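Local coordinates for protein dehydrogenase (Chromobacterium violaceum, PDB 3Q2I) that probably oxidises the 3'-hydroxyl of UDP-N-acetylglucosaminuronic acid with NAD as cofactor, a step toward the diacetamido-dideoxy-mannuronic acid sugar of bacterial polysaccharides, at residues V163-P168 and V242-Y247. Numbering follows the deposited sequence. Where two conformers were deposited one is given.
Sequences VFWTRP and VTMLTY. With HP7 ((2S,3S,4R,5R,6R)-5-acetamido-6-[[[(2R,3S,4R,5R)-5-(2,4-dioxopyrimidin-1-yl)-3,4-dihydroxy-oxolan-2-yl]methoxy-hydroxy-phosphoryl]oxy-hydroxy-phosphoryl]oxy-3,4-dihydroxy-oxane-2-carboxylic acid), chain C.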
# COMPACT_ATOMS: atom_id res chain seq x y z
N VAL A 163 -27.86 16.63 2.63
CA VAL A 163 -29.16 16.12 2.11
C VAL A 163 -29.65 15.15 3.16
O VAL A 163 -29.23 13.98 3.21
CB VAL A 163 -29.02 15.46 0.73
CG1 VAL A 163 -30.44 15.00 0.23
CG2 VAL A 163 -28.44 16.52 -0.25
N PHE A 164 -30.57 15.66 3.99
CA PHE A 164 -31.10 14.87 5.12
C PHE A 164 -32.58 14.61 4.80
O PHE A 164 -33.43 15.44 5.08
CB PHE A 164 -30.96 15.62 6.43
CG PHE A 164 -29.52 15.99 6.80
CD1 PHE A 164 -28.46 15.15 6.42
CD2 PHE A 164 -29.22 17.09 7.58
CE1 PHE A 164 -27.14 15.45 6.78
CE2 PHE A 164 -27.90 17.38 7.95
CZ PHE A 164 -26.87 16.52 7.58
N TRP A 165 -32.83 13.50 4.13
CA TRP A 165 -34.14 13.19 3.57
C TRP A 165 -34.67 11.87 4.10
O TRP A 165 -34.04 11.17 4.93
CB TRP A 165 -34.01 13.14 2.04
CG TRP A 165 -33.95 14.49 1.36
CD1 TRP A 165 -34.00 15.77 1.90
CD2 TRP A 165 -33.87 14.67 -0.06
NE1 TRP A 165 -33.93 16.71 0.89
CE2 TRP A 165 -33.83 16.05 -0.31
CE3 TRP A 165 -33.76 13.77 -1.13
CZ2 TRP A 165 -33.73 16.56 -1.61
CZ3 TRP A 165 -33.66 14.28 -2.43
CH2 TRP A 165 -33.65 15.67 -2.66
N THR A 166 -35.84 11.47 3.60
CA THR A 166 -36.47 10.29 4.14
C THR A 166 -37.02 9.40 3.06
O THR A 166 -37.82 9.89 2.26
CB THR A 166 -37.67 10.68 5.04
OG1 THR A 166 -37.23 11.62 6.02
CG2 THR A 166 -38.25 9.43 5.66
N ARG A 167 -36.63 8.13 3.01
CA ARG A 167 -37.15 7.16 2.04
C ARG A 167 -37.41 5.89 2.83
O ARG A 167 -36.50 5.30 3.42
CB ARG A 167 -36.16 6.81 0.92
CG ARG A 167 -35.76 7.98 0.06
CD ARG A 167 -36.95 8.55 -0.69
NE ARG A 167 -36.59 9.60 -1.63
CZ ARG A 167 -36.57 10.89 -1.33
NH1 ARG A 167 -36.26 11.77 -2.28
NH2 ARG A 167 -36.85 11.32 -0.10
N PRO A 168 -38.69 5.47 2.92
CA PRO A 168 -39.01 4.30 3.71
C PRO A 168 -38.78 3.04 2.87
O PRO A 168 -38.58 3.16 1.66
CB PRO A 168 -40.53 4.48 3.98
CG PRO A 168 -41.00 5.21 2.72
CD PRO A 168 -39.89 6.19 2.44
N VAL A 242 -25.15 12.77 3.44
CA VAL A 242 -26.48 12.40 2.97
C VAL A 242 -27.06 11.28 3.83
O VAL A 242 -26.35 10.32 4.17
CB VAL A 242 -26.41 12.04 1.47
CG1 VAL A 242 -25.83 13.21 0.69
CG2 VAL A 242 -25.52 10.81 1.21
N THR A 243 -28.37 11.33 4.14
CA THR A 243 -29.01 10.11 4.61
C THR A 243 -30.44 10.12 4.13
O THR A 243 -30.98 11.21 3.94
CB THR A 243 -28.99 9.92 6.14
OG1 THR A 243 -29.56 8.64 6.49
CG2 THR A 243 -29.65 11.13 6.84
N MET A 244 -30.97 8.93 3.86
CA MET A 244 -32.41 8.75 3.54
C MET A 244 -33.15 8.26 4.79
O MET A 244 -34.29 7.79 4.69
CB MET A 244 -32.59 7.78 2.36
CG MET A 244 -32.05 8.30 1.05
SD MET A 244 -32.67 9.91 0.54
CE MET A 244 -31.21 10.94 0.47
N LEU A 245 -32.52 8.35 5.95
CA LEU A 245 -33.11 7.73 7.15
C LEU A 245 -33.58 8.80 8.12
O LEU A 245 -33.73 8.51 9.31
CB LEU A 245 -32.05 6.90 7.90
CG LEU A 245 -31.43 5.80 7.04
CD1 LEU A 245 -30.44 5.00 7.89
CD2 LEU A 245 -32.49 4.92 6.37
N THR A 246 -33.88 10.01 7.64
CA THR A 246 -34.14 11.12 8.56
C THR A 246 -35.52 10.98 9.23
O THR A 246 -36.53 10.65 8.57
CB THR A 246 -34.14 12.44 7.80
OG1 THR A 246 -32.90 12.57 7.06
CG2 THR A 246 -34.28 13.59 8.77
N TYR A 247 -35.53 11.21 10.53
CA TYR A 247 -36.78 11.15 11.32
C TYR A 247 -37.44 12.50 11.36
O TYR A 247 -36.83 13.47 11.79
CB TYR A 247 -36.51 10.71 12.77
CG TYR A 247 -37.79 10.78 13.59
CD1 TYR A 247 -38.74 9.78 13.47
CD2 TYR A 247 -38.04 11.88 14.37
CE1 TYR A 247 -39.94 9.87 14.15
CE2 TYR A 247 -39.23 11.97 15.07
CZ TYR A 247 -40.15 10.99 14.94
OH TYR A 247 -41.34 11.13 15.64
N1 HP7 C . -40.57 10.59 0.72
C2 HP7 C . -40.81 10.29 2.00
O2 HP7 C . -41.13 9.12 2.31
N3 HP7 C . -40.75 11.23 2.95
C4 HP7 C . -40.43 12.49 2.64
O4 HP7 C . -40.45 13.34 3.57
C5 HP7 C . -40.16 12.84 1.31
C6 HP7 C . -40.25 11.84 0.35
PA HP7 C . -40.26 13.22 -3.69
PB HP7 C . -38.86 14.00 -6.01
O'P HP7 C . -35.97 9.72 -4.37
O'Q HP7 C . -36.45 8.92 -6.37
C1' HP7 C . -36.33 13.57 -5.49
O1A HP7 C . -39.96 14.37 -2.74
O1B HP7 C . -38.77 15.38 -5.42
C1C HP7 C . -40.59 9.50 -0.26
C2' HP7 C . -35.02 14.01 -6.17
N2' HP7 C . -35.20 15.30 -6.85
O2A HP7 C . -41.56 13.13 -4.45
O2B HP7 C . -39.75 13.68 -7.20
C2C HP7 C . -41.97 9.26 -0.87
O2C HP7 C . -42.08 7.84 -0.98
C3' HP7 C . -34.56 12.97 -7.18
O3' HP7 C . -33.19 13.32 -7.51
O3A HP7 C . -39.09 13.01 -4.77
O3B HP7 C . -37.36 13.56 -6.48
C3C HP7 C . -41.83 9.82 -2.27
O3C HP7 C . -42.68 9.12 -3.19
C4' HP7 C . -34.58 11.56 -6.58
O4' HP7 C . -34.31 10.55 -7.55
C4C HP7 C . -40.37 9.61 -2.63
O4C HP7 C . -39.76 9.90 -1.36
C5' HP7 C . -36.02 11.30 -6.11
O5' HP7 C . -36.22 12.22 -5.03
C5C HP7 C . -39.90 10.65 -3.62
O5C HP7 C . -40.04 11.86 -2.88
C6' HP7 C . -36.17 9.89 -5.60
C7' HP7 C . -34.54 16.43 -6.62
O7' HP7 C . -33.56 16.57 -5.86
C8' HP7 C . -35.03 17.63 -7.38
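The carbonyl oxygen of Trp165 is gripped twice by Thr246. The hydroxyl OG1 of Thr246 donates to Trp165 O at 2.8 Å, well above the carbonyl plane, and Thr246 N donates to the same oxygen at 3.0 Å from the same face. With OG1 beside its own backbone N (chi1 -55°), hydroxyl and amide reach one acceptor together. Just before this point the chains still pair as parallel strands: Thr243 N bonds to Val163 O, and Trp165 N returns to Thr243 O. Beyond it, Arg167 N donates to Met244 O at 2.9 Å, so the two backbones stay tied after regular strand pairing ends.

Met244 is the main apolar link. Its chain, bent at chi2 and chi3, runs alongside both Trp165 and Arg167: Met244 SD lies 3.8 Å from Trp165 CB and 3.7 Å from Arg167 CG, and CE also approaches Val163 CG1, the methyl that sits over one face of the indole. Met244 SD stands over one face of the Arg167 guanidinium, and the ribose oxygen O4C of the UDP-sugar over the opposite face. Thr166 O takes NH2 of Arg167 almost in the guanidinium plane, helping fix that group's rotation. Arg167 NE donates to the carboxylate oxygen O'P of the sugar at 2.8 Å, and NH1 of the same arginine joins it there while also reaching the ring oxygen O5'. Trp165 brings its CH2 edge to the acetamido oxygen O7' at 3.3 Å, and its NE1 is held by Val269 O.

The chain following strand 156-164 thus lines the UDP-sugar pocket, backed through Met244 and Thr246 by the end of neighbouring strand 237-243 and the turn after it. Gln191 of helix 187-191 and Tyr172 of helix 169-173 pack on Arg167 and Met244, while Leu258 of a second subunit covers Phe164 and Thr243.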